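Local coordinates for MstE (PDB 6SBF), which cyclises isoprenoid chains as a monodomain class II terpene cyclase, probably building the ring scaffold of merosterol-type natural products, at residues 177-182 and 209-214; 215-220 and 268-273; 240-245 and 272-277; 264-269 and 353-358; 307-312 and 349-354. The protein carries 1 engineered substitution. All blocks are in the same frame, centred on the assembly; numbering follows the deposited sequence.

Interaction 1. Residues 177-182 and 209-214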
# COMPACT_ATOMS: atom_id res chain seq x y z
N THR A 177 -5.25 11.30 0.98
CA THR A 177 -3.99 11.42 0.24
C THR A 177 -3.39 10.06 -0.07
O THR A 177 -2.80 9.88 -1.15
CB THR A 177 -3.07 12.33 1.04
OG1 THR A 177 -3.74 13.58 1.30
CG2 THR A 177 -1.79 12.64 0.30
N CYS A 178 -3.52 9.10 0.82
CA CYS A 178 -3.02 7.73 0.65
C CYS A 178 -3.72 7.09 -0.59
O CYS A 178 -3.06 6.50 -1.45
CB CYS A 178 -3.25 6.90 1.91
SG CYS A 178 -4.92 7.01 2.62
N VAL A 179 -5.03 7.20 -0.67
CA VAL A 179 -5.81 6.63 -1.77
C VAL A 179 -5.52 7.41 -3.04
O VAL A 179 -5.33 6.79 -4.12
CB VAL A 179 -7.30 6.62 -1.45
CG1 VAL A 179 -8.10 6.00 -2.61
CG2 VAL A 179 -7.53 5.87 -0.16
N SER A 180 -5.41 8.72 -2.99
CA SER A 180 -5.09 9.54 -4.16
C SER A 180 -3.71 9.15 -4.71
O SER A 180 -3.54 9.02 -5.94
CB SER A 180 -5.14 11.02 -3.78
OG SER A 180 -6.44 11.42 -3.39
N ALA A 181 -2.73 8.93 -3.86
CA ALA A 181 -1.38 8.56 -4.27
C ALA A 181 -1.43 7.22 -5.02
O ALA A 181 -0.77 7.04 -6.06
CB ALA A 181 -0.44 8.51 -3.08
N ALA A 182 -2.13 6.26 -4.47
CA ALA A 182 -2.22 4.93 -5.07
C ALA A 182 -2.98 5.01 -6.41
O ALA A 182 -2.54 4.38 -7.39
CB ALA A 182 -2.87 3.96 -4.12
N GLY A 209 -0.96 10.13 5.18
CA GLY A 209 -2.13 9.38 4.73
C GLY A 209 -3.31 9.47 5.69
O GLY A 209 -3.21 10.05 6.78
N TYR A 210 -4.41 8.89 5.30
CA TYR A 210 -5.64 8.85 6.08
C TYR A 210 -5.70 7.53 6.85
O TYR A 210 -5.72 7.55 8.13
CB TYR A 210 -6.86 9.06 5.17
CG TYR A 210 -8.13 9.19 5.98
CD1 TYR A 210 -8.47 10.42 6.53
CD2 TYR A 210 -8.95 8.11 6.23
CE1 TYR A 210 -9.63 10.55 7.28
CE2 TYR A 210 -10.10 8.22 6.99
CZ TYR A 210 -10.42 9.45 7.53
OH TYR A 210 -11.54 9.56 8.31
N TRP A 211 -5.66 6.41 6.14
CA TRP A 211 -5.90 5.08 6.77
C TRP A 211 -4.65 4.45 7.38
O TRP A 211 -4.73 3.42 8.00
CB TRP A 211 -6.47 4.14 5.73
CG TRP A 211 -7.78 4.54 5.15
CD1 TRP A 211 -7.99 5.04 3.89
CD2 TRP A 211 -9.06 4.47 5.77
NE1 TRP A 211 -9.31 5.31 3.70
CE2 TRP A 211 -10.00 4.97 4.85
CE3 TRP A 211 -9.53 4.09 7.04
CZ2 TRP A 211 -11.35 5.06 5.14
CZ3 TRP A 211 -10.87 4.19 7.31
CH2 TRP A 211 -11.79 4.67 6.39
N TRP A 212 -3.48 4.99 7.14
CA TRP A 212 -2.22 4.37 7.54
C TRP A 212 -1.49 5.19 8.56
O TRP A 212 -1.39 6.42 8.41
CB TRP A 212 -1.30 4.18 6.32
CG TRP A 212 -1.91 3.31 5.27
CD1 TRP A 212 -2.66 3.74 4.23
CD2 TRP A 212 -2.06 1.87 5.30
NE1 TRP A 212 -3.19 2.71 3.54
CE2 TRP A 212 -2.83 1.54 4.19
CE3 TRP A 212 -1.60 0.87 6.14
CZ2 TRP A 212 -3.13 0.22 3.87
CZ3 TRP A 212 -1.95 -0.43 5.88
CH2 TRP A 212 -2.65 -0.75 4.72
N SER A 213 -0.88 4.51 9.50
CA SER A 213 -0.03 5.16 10.51
C SER A 213 1.28 5.63 9.86
O SER A 213 1.86 6.64 10.29
CB SER A 213 0.28 4.11 11.60
OG SER A 213 -0.83 3.67 12.35
N ASP A 214 1.80 4.83 8.92
CA ASP A 214 3.19 5.03 8.46
C ASP A 214 3.19 5.93 7.23
O ASP A 214 2.79 5.48 6.09
CB ASP A 214 3.83 3.68 8.17
CG ASP A 214 3.95 2.82 9.41
OD1 ASP A 214 4.54 3.30 10.40
OD2 ASP A 214 3.47 1.67 9.41
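Cys178 reaches off helix 177-183 into the bend made by Tyr210 and Trp211, where its sulfur meets two backbone N-H groups. A chi1 of 48° places SG between the residue's own backbone N and carbonyl carbon, and this turns the sulfur toward the loop. Tyr210 N donates to Cys178 SG over 3.3 Å at an N-H...S angle of 162°. The second bond, from Trp211 N to Cys178 SG, is weak at 3.6 Å although nearly straight. Trp211 receives the sulfur obliquely, with Cys178 SG 3.9 Å from Trp211 CD1, whereas Trp212 presents its edge, its CD1 lying 4.0 Å from Cys178 CB close to the indole plane. Cys178 SG also stands at that edge, 5.3 Å from the centroid of the Trp212 five-membered ring. These two sulfur-aromatic contacts tie the loop leading into helix 215-229 to a neighbouring helix of the alpha6-alpha6 barrel. Val179 CG2 comes to the edge of the Trp211 ring, 4.2 Å from its CD1. The Tyr210 side chain meets the sulfur only through CB, 3.8 Å from Cys178 SG; its ring then leads away, with CD2 over one face of Trp211, and its hydroxyl bonds to Asp318 O. Trp211 NE1 is held by Thr149 OG1, which helps fix that indole's rotation. Gly209 CA packs on Cys178 CB at 3.9 Å, where a beta carbon would be tight.

Interaction 2. Residues 215-220 and 268-273; sequences HEYTTA and TAWCLR
The segments around Glu216 and Trp270 run in nearly the same direction, their axes inclined by 22° and approaching to 8.1 Å, with the CA atoms of those two residues 5.5 Å apart. Trp270 carries most of the contact. Tyr217 lies alongside it, pointing the same way, and turns a ring edge onto an indole face: Tyr217 CD2 is 3.4 Å from Trp270 NE1, and the planes stand at 73°. This T-shaped pair is extended by a CH-pi contact, with Tyr217 CA over the face of the Trp270 five-membered ring, 4.1 Å from its centroid. Parallel helices separated in the chain by another helix, here 235-248, in a contact centred about 9 Å from the centre of the chain, are consistent with the inner layer of an alpha6-alpha6 barrel. One turn further along, Ala220 CB approaches the indole obliquely, 3.6 Å from Trp270 CE3, and also meets the backbone at 3.5 Å from Trp270 O. Glu216 packs through its aliphatic part, its CB 3.9 Å from Trp270 CB, while its CG faces Cys271 CB. A bend at chi2 (75°) leads the carboxylate away from residues 268-273, past Ala267, to a salt bridge with Arg248. Trp270 NE1 has a weak hydrogen bond to Tyr64 OH. Within its own helix, Trp270 sets CZ3 over a face of the Arg273 guanidinium, whose NH2 forms a salt bridge with Glu224.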
# COMPACT_ATOMS: atom_id res chain seq x y z
N HIS A 215 3.70 7.16 7.34
CA HIS A 215 3.69 8.15 6.27
C HIS A 215 4.58 7.71 5.09
O HIS A 215 4.40 8.28 4.00
CB HIS A 215 4.23 9.49 6.77
CG HIS A 215 3.50 10.07 7.93
ND1 HIS A 215 2.13 9.91 8.09
CD2 HIS A 215 3.96 10.86 8.94
CE1 HIS A 215 1.78 10.57 9.21
NE2 HIS A 215 2.88 11.13 9.75
N GLU A 216 5.47 6.76 5.29
CA GLU A 216 6.32 6.25 4.18
C GLU A 216 5.46 5.68 3.04
O GLU A 216 5.88 5.79 1.92
CB GLU A 216 7.30 5.22 4.74
CG GLU A 216 8.27 5.77 5.79
CD GLU A 216 7.70 6.03 7.16
OE1 GLU A 216 8.38 6.79 7.94
OE2 GLU A 216 6.62 5.47 7.49
N TYR A 217 4.35 5.05 3.37
CA TYR A 217 3.44 4.51 2.35
C TYR A 217 2.97 5.61 1.42
O TYR A 217 3.16 5.53 0.18
CB TYR A 217 2.28 3.81 3.06
CG TYR A 217 1.17 3.33 2.18
CD1 TYR A 217 0.12 4.11 1.80
CD2 TYR A 217 1.11 2.01 1.77
CE1 TYR A 217 -0.94 3.66 1.04
CE2 TYR A 217 0.06 1.53 0.99
CZ TYR A 217 -0.97 2.35 0.61
OH TYR A 217 -2.02 1.87 -0.14
N THR A 218 2.37 6.66 1.94
CA THR A 218 1.79 7.73 1.12
C THR A 218 2.93 8.47 0.44
O THR A 218 2.76 8.91 -0.72
CB THR A 218 0.86 8.63 1.92
OG1 THR A 218 -0.17 7.83 2.50
CG2 THR A 218 0.21 9.70 1.10
N THR A 219 4.02 8.71 1.15
CA THR A 219 5.12 9.52 0.60
C THR A 219 5.73 8.77 -0.61
O THR A 219 5.97 9.39 -1.66
CB THR A 219 6.15 9.82 1.68
OG1 THR A 219 5.50 10.56 2.73
CG2 THR A 219 7.32 10.63 1.12
N ALA A 220 6.03 7.49 -0.46
CA ALA A 220 6.63 6.72 -1.58
C ALA A 220 5.66 6.71 -2.76
O ALA A 220 6.07 6.96 -3.89
CB ALA A 220 6.91 5.31 -1.13
N THR A 268 9.88 0.48 6.64
CA THR A 268 11.23 0.39 6.05
C THR A 268 11.13 -0.01 4.56
O THR A 268 11.84 0.58 3.74
CB THR A 268 12.14 -0.56 6.82
OG1 THR A 268 12.23 -0.08 8.17
CG2 THR A 268 13.51 -0.66 6.24
N ALA A 269 10.25 -0.92 4.22
CA ALA A 269 10.09 -1.37 2.82
C ALA A 269 9.56 -0.20 1.99
O ALA A 269 10.08 0.04 0.87
CB ALA A 269 9.14 -2.55 2.78
N TRP A 270 8.60 0.56 2.51
CA TRP A 270 8.12 1.71 1.75
C TRP A 270 9.21 2.78 1.65
O TRP A 270 9.31 3.43 0.59
CB TRP A 270 6.78 2.24 2.31
CG TRP A 270 5.62 1.42 1.84
CD1 TRP A 270 4.82 0.55 2.53
CD2 TRP A 270 5.14 1.40 0.48
NE1 TRP A 270 3.88 0.00 1.70
CE2 TRP A 270 4.07 0.47 0.44
CE3 TRP A 270 5.52 2.03 -0.69
CZ2 TRP A 270 3.37 0.22 -0.75
CZ3 TRP A 270 4.81 1.81 -1.84
CH2 TRP A 270 3.78 0.91 -1.87
N CYS A 271 9.99 2.99 2.71
CA CYS A 271 11.08 3.97 2.62
C CYS A 271 12.09 3.53 1.56
O CYS A 271 12.64 4.39 0.84
CB CYS A 271 11.69 4.16 3.99
SG CYS A 271 12.76 5.59 4.13
N LEU A 272 12.38 2.25 1.49
CA LEU A 272 13.33 1.71 0.48
C LEU A 272 12.79 2.04 -0.92
O LEU A 272 13.59 2.51 -1.78
CB LEU A 272 13.56 0.24 0.75
CG LEU A 272 14.43 -0.50 -0.26
CD1 LEU A 272 15.77 0.20 -0.42
CD2 LEU A 272 14.59 -1.95 0.14
N ARG A 273 11.50 1.86 -1.16
CA ARG A 273 10.94 2.20 -2.48
C ARG A 273 11.12 3.72 -2.73
O ARG A 273 11.49 4.09 -3.86
CB ARG A 273 9.47 1.85 -2.55
CG ARG A 273 9.27 0.41 -2.82
CD ARG A 273 7.81 0.04 -3.08
NE ARG A 273 7.07 0.71 -4.17
CZ ARG A 273 5.98 0.20 -4.75
NH1 ARG A 273 5.61 -1.05 -4.52
NH2 ARG A 273 5.24 0.94 -5.56

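Interaction 3. Residues 240-245 and 272-277; sequences QAVAWG and LRLLLL
With chi1 at 172°, Leu274 turns CG to the far side from its own amide N and drives its two methyls at helix 235-248; Leu275, at -66°, keeps CG beside its amide N instead, and its CD2 bends back toward Val242 and Gly245. The first of these torsions makes Leu274 a knob in a hole formed by Ala241, Val242, Trp244 and Gly245. Its CD2 goes deepest, lying 3.4 Å from Ala241 O and 3.8 Å from Trp244 CE3. Trp244 offers only its edge: Leu274 CD2 lies in the indole plane, and the two side chains cross at about a right angle. The other methyl, Leu274 CD1, rests 4.0 Å from Ala241 CB. Helices 235-248 and 265-275 follow each other in the chain and run in obliquely opposed directions, consecutive helices as expected of an alpha6-alpha6 barrel. Beside the knob, Val242 divides its branches: CG1 faces Leu275 CD2 at 4.2 Å, while CG2 lies 4.0 Å from Leu277 CB. Gly245 closes the hole with its CA 3.9 Å from Leu274 CD2; a beta carbon there would clash with that methyl. Replacing Leu274 with an alanine would probably open a gap between Ala241 and the Trp244 edge, and would leave that indole less firmly placed. Val242 also touches Val284, and Trp244 touches Glu216 and Thr219, bringing helices 282-298 and 215-229 up to the same seam.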
# COMPACT_ATOMS: atom_id res chain seq x y z
N GLN A 240 12.86 16.41 -2.40
CA GLN A 240 12.60 16.73 -0.96
C GLN A 240 12.04 15.48 -0.25
O GLN A 240 12.40 15.24 0.91
CB GLN A 240 11.62 17.88 -0.78
CG GLN A 240 11.84 18.45 0.63
CD GLN A 240 10.78 19.42 1.09
OE1 GLN A 240 9.78 19.68 0.40
NE2 GLN A 240 11.03 19.97 2.29
N ALA A 241 11.18 14.74 -0.92
CA ALA A 241 10.66 13.50 -0.34
C ALA A 241 11.77 12.49 -0.11
O ALA A 241 11.82 11.79 0.92
CB ALA A 241 9.55 12.98 -1.21
N VAL A 242 12.67 12.35 -1.09
CA VAL A 242 13.83 11.44 -0.91
C VAL A 242 14.69 11.90 0.28
O VAL A 242 15.12 11.06 1.07
CB VAL A 242 14.65 11.35 -2.21
CG1 VAL A 242 15.96 10.63 -1.99
CG2 VAL A 242 13.86 10.67 -3.32
N ALA A 243 14.94 13.19 0.41
CA ALA A 243 15.72 13.71 1.55
C ALA A 243 15.00 13.38 2.87
O ALA A 243 15.69 13.03 3.85
CB ALA A 243 15.92 15.21 1.41
N TRP A 244 13.68 13.51 2.90
CA TRP A 244 12.90 13.12 4.10
C TRP A 244 13.13 11.62 4.38
O TRP A 244 13.36 11.21 5.51
CB TRP A 244 11.43 13.48 3.93
CG TRP A 244 10.56 12.91 5.02
CD1 TRP A 244 10.19 13.55 6.18
CD2 TRP A 244 9.86 11.66 5.03
NE1 TRP A 244 9.36 12.77 6.91
CE2 TRP A 244 9.14 11.61 6.24
CE3 TRP A 244 9.73 10.62 4.10
CZ2 TRP A 244 8.26 10.59 6.54
CZ3 TRP A 244 8.87 9.58 4.40
CH2 TRP A 244 8.20 9.56 5.62
N GLY A 245 13.05 10.78 3.34
CA GLY A 245 13.27 9.33 3.50
C GLY A 245 14.64 9.02 4.07
O GLY A 245 14.80 8.12 4.89
N LEU A 272 12.38 2.25 1.49
CA LEU A 272 13.33 1.71 0.48
C LEU A 272 12.79 2.04 -0.92
O LEU A 272 13.59 2.51 -1.78
CB LEU A 272 13.56 0.24 0.75
CG LEU A 272 14.43 -0.50 -0.26
CD1 LEU A 272 15.77 0.20 -0.42
CD2 LEU A 272 14.59 -1.95 0.14
N ARG A 273 11.50 1.86 -1.16
CA ARG A 273 10.94 2.20 -2.48
C ARG A 273 11.12 3.72 -2.73
O ARG A 273 11.49 4.09 -3.86
CB ARG A 273 9.47 1.85 -2.55
CG ARG A 273 9.27 0.41 -2.82
CD ARG A 273 7.81 0.04 -3.08
NE ARG A 273 7.07 0.71 -4.17
CZ ARG A 273 5.98 0.20 -4.75
NH1 ARG A 273 5.61 -1.05 -4.52
NH2 ARG A 273 5.24 0.94 -5.56
N LEU A 274 10.85 4.54 -1.75
CA LEU A 274 11.02 6.00 -1.91
C LEU A 274 12.47 6.32 -2.31
O LEU A 274 12.71 7.16 -3.22
CB LEU A 274 10.64 6.68 -0.61
CG LEU A 274 10.94 8.18 -0.50
CD1 LEU A 274 10.27 9.02 -1.55
CD2 LEU A 274 10.51 8.65 0.90
N LEU A 275 13.42 5.68 -1.69
CA LEU A 275 14.86 5.97 -1.90
C LEU A 275 15.34 5.51 -3.29
O LEU A 275 16.39 5.95 -3.72
CB LEU A 275 15.73 5.36 -0.80
CG LEU A 275 15.52 5.96 0.61
CD1 LEU A 275 16.28 5.12 1.60
CD2 LEU A 275 15.92 7.41 0.66
N LEU A 276 14.57 4.68 -4.00
CA LEU A 276 14.91 4.29 -5.38
C LEU A 276 14.67 5.45 -6.33
O LEU A 276 15.09 5.33 -7.51
CB LEU A 276 14.08 3.09 -5.78
CG LEU A 276 14.44 1.82 -5.00
CD1 LEU A 276 13.47 0.75 -5.35
CD2 LEU A 276 15.86 1.37 -5.39
N LEU A 277 14.06 6.54 -5.89
CA LEU A 277 13.75 7.65 -6.83
C LEU A 277 14.94 8.60 -7.02
O LEU A 277 14.80 9.52 -7.82
CB LEU A 277 12.49 8.38 -6.36
CG LEU A 277 11.26 7.49 -6.35
CD1 LEU A 277 10.08 8.25 -5.77
CD2 LEU A 277 10.90 6.96 -7.75

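Interaction 4. Residues 264-269 and 353-358; sequences STFATA and TATVVN
Ala269 and Val356 mark the apolar centre of this contact, where the short helix axes cross at 32° and approach to 8.8 Å. Ala269 CB lies 3.8 Å from Val356 CA and 4.0 Å from Val356 CG2. The same methyl of Ala269 meets Thr355 CG2 at 3.9 Å, and Val356 CG2 also rests against Thr265 O. The aromatic part is an edge contact: Phe266 brings CE1 to 3.6 Å from Thr355 OG1, which sits near the plane of the ring. A chi1 of -53° keeps Thr355 OG1 beside the backbone N, by the Phe266 edge, while CG2 touches both Ala269 CB and Phe266 CD1. Since that hydroxyl is hydrogen-bonded to Phe351 O and to Tyr64 OH, its polarity is met elsewhere and the ring edge serves as packing. The hydrogen bonds lie within the start of helix 265-275. Ser264 is its N-cap: Ala267 N donates to Ser264 OG over 3.0 Å at 170°. Thr268 OG1 and N reach Ser264 O from opposite faces of its plane, the hydroxyl of Thr268 standing 2.7 Å from Ser264 O. Helix 265-275 thus lies beside helix 350-363, whose other flanks touch helices 18-37 and 59-69, through Val357 on Ile28 and Ala354 on Met68, while Thr265 OG1 bonds to Ser308 in the loop leading to strand 311-313.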
# COMPACT_ATOMS: atom_id res chain seq x y z
N SER A 264 10.30 -0.82 11.88
CA SER A 264 9.07 -1.34 11.26
C SER A 264 9.42 -1.95 9.88
O SER A 264 9.96 -1.22 9.02
CB SER A 264 8.08 -0.26 11.06
OG SER A 264 7.12 -0.63 10.10
N THR A 265 9.12 -3.21 9.67
CA THR A 265 9.36 -3.84 8.37
C THR A 265 8.56 -3.15 7.28
O THR A 265 9.11 -2.90 6.18
CB THR A 265 9.13 -5.34 8.43
OG1 THR A 265 7.87 -5.58 9.01
CG2 THR A 265 10.22 -6.05 9.22
N PHE A 266 7.31 -2.82 7.52
CA PHE A 266 6.43 -2.16 6.54
C PHE A 266 6.93 -0.78 6.19
O PHE A 266 7.03 -0.41 4.99
CB PHE A 266 4.99 -2.16 7.04
CG PHE A 266 3.94 -1.59 6.14
CD1 PHE A 266 3.50 -2.32 5.03
CD2 PHE A 266 3.32 -0.39 6.41
CE1 PHE A 266 2.48 -1.81 4.24
CE2 PHE A 266 2.28 0.10 5.69
CZ PHE A 266 1.86 -0.63 4.58
N ALA A 267 7.22 0.04 7.19
CA ALA A 267 7.63 1.43 6.94
C ALA A 267 9.00 1.38 6.25
O ALA A 267 9.27 2.25 5.42
CB ALA A 267 7.65 2.24 8.23
N THR A 268 9.88 0.48 6.64
CA THR A 268 11.23 0.39 6.05
C THR A 268 11.13 -0.01 4.56
O THR A 268 11.84 0.58 3.74
CB THR A 268 12.14 -0.56 6.82
OG1 THR A 268 12.23 -0.08 8.17
CG2 THR A 268 13.51 -0.66 6.24
N ALA A 269 10.25 -0.92 4.22
CA ALA A 269 10.09 -1.37 2.82
C ALA A 269 9.56 -0.20 1.99
O ALA A 269 10.08 0.04 0.87
CB ALA A 269 9.14 -2.55 2.78
N THR A 353 4.64 -8.97 4.10
CA THR A 353 5.62 -9.75 3.33
C THR A 353 5.61 -9.35 1.84
O THR A 353 6.68 -9.23 1.26
CB THR A 353 5.34 -11.24 3.54
OG1 THR A 353 5.57 -11.56 4.92
CG2 THR A 353 6.29 -12.10 2.73
N ALA A 354 4.43 -9.17 1.28
CA ALA A 354 4.37 -8.75 -0.13
C ALA A 354 5.04 -7.40 -0.32
O ALA A 354 5.70 -7.18 -1.35
CB ALA A 354 2.93 -8.75 -0.57
N THR A 355 4.81 -6.49 0.61
CA THR A 355 5.44 -5.17 0.52
C THR A 355 6.95 -5.29 0.55
O THR A 355 7.66 -4.64 -0.27
CB THR A 355 4.94 -4.30 1.68
OG1 THR A 355 3.51 -4.25 1.78
CG2 THR A 355 5.45 -2.89 1.53
N VAL A 356 7.48 -6.02 1.50
CA VAL A 356 8.92 -6.18 1.66
C VAL A 356 9.50 -6.81 0.39
O VAL A 356 10.53 -6.31 -0.14
CB VAL A 356 9.33 -6.95 2.92
CG1 VAL A 356 10.83 -7.19 2.93
CG2 VAL A 356 8.80 -6.24 4.18
N VAL A 357 8.92 -7.90 -0.08
CA VAL A 357 9.56 -8.61 -1.22
C VAL A 357 9.54 -7.66 -2.44
O VAL A 357 10.54 -7.59 -3.18
CB VAL A 357 8.94 -9.99 -1.43
CG1 VAL A 357 7.62 -9.83 -2.01
CG2 VAL A 357 9.89 -10.82 -2.27
N ASN A 358 8.49 -6.88 -2.64
CA ASN A 358 8.46 -5.93 -3.75
C ASN A 358 9.63 -4.93 -3.65
O ASN A 358 10.33 -4.64 -4.63
CB ASN A 358 7.12 -5.27 -3.82
CG ASN A 358 7.08 -4.10 -4.76
OD1 ASN A 358 7.53 -3.02 -4.41
ND2 ASN A 358 6.50 -4.31 -5.94

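Interaction 5. Residues 307-312 and 349-354; sequences SSAYLR and SIFTTA
The N-terminus of helix 350-363, with Ser349 at the N-cap position, meets the loop that runs through an inverse gamma turn centred on Ala309 into strand 311-313. Thr352 is the main grip. Ser308 N donates to Thr352 OG1 over 3.0 Å, and the N-H...O angle of 171° makes the bond nearly straight. A chi1 of -62° keeps that oxygen beside the Thr352 backbone N and facing the loop. The same hydroxyl is hydrogen-bonded to Asp346 OD2, while the other carboxylate oxygen, OD1, takes Ala309 N. Two hydroxyls form a second link one turn earlier: Ser307 OG and Ser349 OG stand 2.7 Å apart, the former bonded also to Asp346 O and the latter to Arg300 NH2. The apolar pair is Ala309 with Phe351, the CB of Ala309 lying 3.7 Å from Phe351 CD1, oblique to the ring. A valine in place of Thr352 would probably deprive Ser308 N and the Asp346 carboxylate of their shared partner and let the loop shift against the helix. Since Thr352 OG1 joins a loop amide to a carboxylate, and Asp346 reaches Ser307 and Ala309 as well, most of the polar groups here have partners within the junction or in Asp346 and Arg300, which probably fixes the backbone where loop passes into strand.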
# COMPACT_ATOMS: atom_id res chain seq x y z
N SER A 307 4.49 -8.94 10.86
CA SER A 307 3.39 -8.02 10.57
C SER A 307 3.67 -6.64 11.14
O SER A 307 3.96 -6.52 12.36
CB SER A 307 2.15 -8.52 11.10
OG SER A 307 1.89 -9.80 10.56
N SER A 308 3.51 -5.63 10.30
CA SER A 308 3.61 -4.23 10.74
C SER A 308 2.80 -3.31 9.88
O SER A 308 3.03 -2.10 9.89
CB SER A 308 5.08 -3.79 10.91
OG SER A 308 5.78 -3.93 9.68
N ALA A 309 1.86 -3.82 9.09
CA ALA A 309 1.00 -2.99 8.24
C ALA A 309 -0.18 -2.49 9.05
O ALA A 309 -1.20 -3.10 9.11
CB ALA A 309 0.57 -3.74 7.02
N TYR A 310 0.05 -1.33 9.70
CA TYR A 310 -0.90 -0.77 10.67
C TYR A 310 -1.92 0.09 9.99
O TYR A 310 -1.57 1.18 9.46
CB TYR A 310 -0.20 -0.07 11.83
CG TYR A 310 0.58 -1.00 12.73
CD1 TYR A 310 -0.04 -2.03 13.40
CD2 TYR A 310 1.93 -0.88 12.91
CE1 TYR A 310 0.69 -2.90 14.21
CE2 TYR A 310 2.67 -1.72 13.71
CZ TYR A 310 2.05 -2.75 14.39
OH TYR A 310 2.80 -3.58 15.15
N LEU A 311 -3.16 -0.38 10.01
CA LEU A 311 -4.34 0.22 9.37
C LEU A 311 -5.17 0.86 10.51
O LEU A 311 -5.60 0.13 11.45
CB LEU A 311 -5.13 -0.86 8.65
CG LEU A 311 -6.37 -0.43 7.91
CD1 LEU A 311 -6.01 0.42 6.73
CD2 LEU A 311 -7.15 -1.67 7.49
N ARG A 312 -5.43 2.12 10.41
CA ARG A 312 -6.19 2.80 11.44
C ARG A 312 -7.60 3.02 10.99
O ARG A 312 -7.89 3.17 9.79
CB ARG A 312 -5.34 3.92 11.92
CG ARG A 312 -5.36 5.03 10.97
CD ARG A 312 -4.17 5.87 11.50
NE ARG A 312 -4.03 6.96 10.61
CZ ARG A 312 -3.12 8.01 10.59
NH1 ARG A 312 -3.28 8.88 9.62
NH2 ARG A 312 -2.14 8.20 11.43
N SER A 349 0.50 -11.72 8.06
CA SER A 349 1.81 -11.22 7.59
C SER A 349 1.89 -11.22 6.05
O SER A 349 3.01 -11.02 5.55
CB SER A 349 2.98 -11.96 8.20
OG SER A 349 2.89 -12.08 9.62
N ILE A 350 0.77 -11.41 5.36
CA ILE A 350 0.81 -11.49 3.89
C ILE A 350 1.00 -10.07 3.32
O ILE A 350 1.86 -9.86 2.44
CB ILE A 350 -0.48 -12.15 3.41
CG1 ILE A 350 -0.44 -13.65 3.74
CG2 ILE A 350 -0.69 -11.90 1.91
CD1 ILE A 350 -1.80 -14.35 3.52
N PHE A 351 0.28 -9.09 3.87
CA PHE A 351 0.36 -7.71 3.37
C PHE A 351 1.79 -7.20 3.58
O PHE A 351 2.39 -6.61 2.64
CB PHE A 351 -0.70 -6.86 4.07
CG PHE A 351 -1.11 -5.60 3.34
CD1 PHE A 351 -0.42 -4.41 3.49
CD2 PHE A 351 -2.17 -5.65 2.45
CE1 PHE A 351 -0.90 -3.28 2.85
CE2 PHE A 351 -2.63 -4.53 1.81
CZ PHE A 351 -2.01 -3.32 2.04
N THR A 352 2.36 -7.37 4.77
CA THR A 352 3.74 -6.93 5.04
C THR A 352 4.73 -7.66 4.14
O THR A 352 5.60 -7.02 3.57
CB THR A 352 4.08 -7.10 6.54
OG1 THR A 352 3.22 -6.30 7.37
CG2 THR A 352 5.50 -6.68 6.82
N THR A 353 4.64 -8.97 4.10
CA THR A 353 5.62 -9.75 3.33
C THR A 353 5.61 -9.35 1.84
O THR A 353 6.68 -9.23 1.26
CB THR A 353 5.34 -11.24 3.54
OG1 THR A 353 5.57 -11.56 4.92
CG2 THR A 353 6.29 -12.10 2.73
N ALA A 354 4.43 -9.17 1.28
CA ALA A 354 4.37 -8.75 -0.13
C ALA A 354 5.04 -7.40 -0.32
O ALA A 354 5.70 -7.18 -1.35
CB ALA A 354 2.93 -8.75 -0.57

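All five contacts are buried, but interaction 3 lies farthest out, its centre 16 Å from that of the chain against 8 to 10 Å for the others. Helix 265-275 takes part in interactions 2, 3 and 4, meeting a different helix in each, and helix 350-363 serves both 4 and 5. Where helix meets helix the chemistry is packing: aromatic in interaction 2, aliphatic in 3, and small residues with a ring edge in 4. Where a loop meets a helix, in interactions 1 and 5, side-chain sulfur or hydroxyl groups receive backbone N-H groups instead. The loop of interaction 1 is joined to strand 311-313 of interaction 5 by the backbone bond between Trp211 O and Arg312 N.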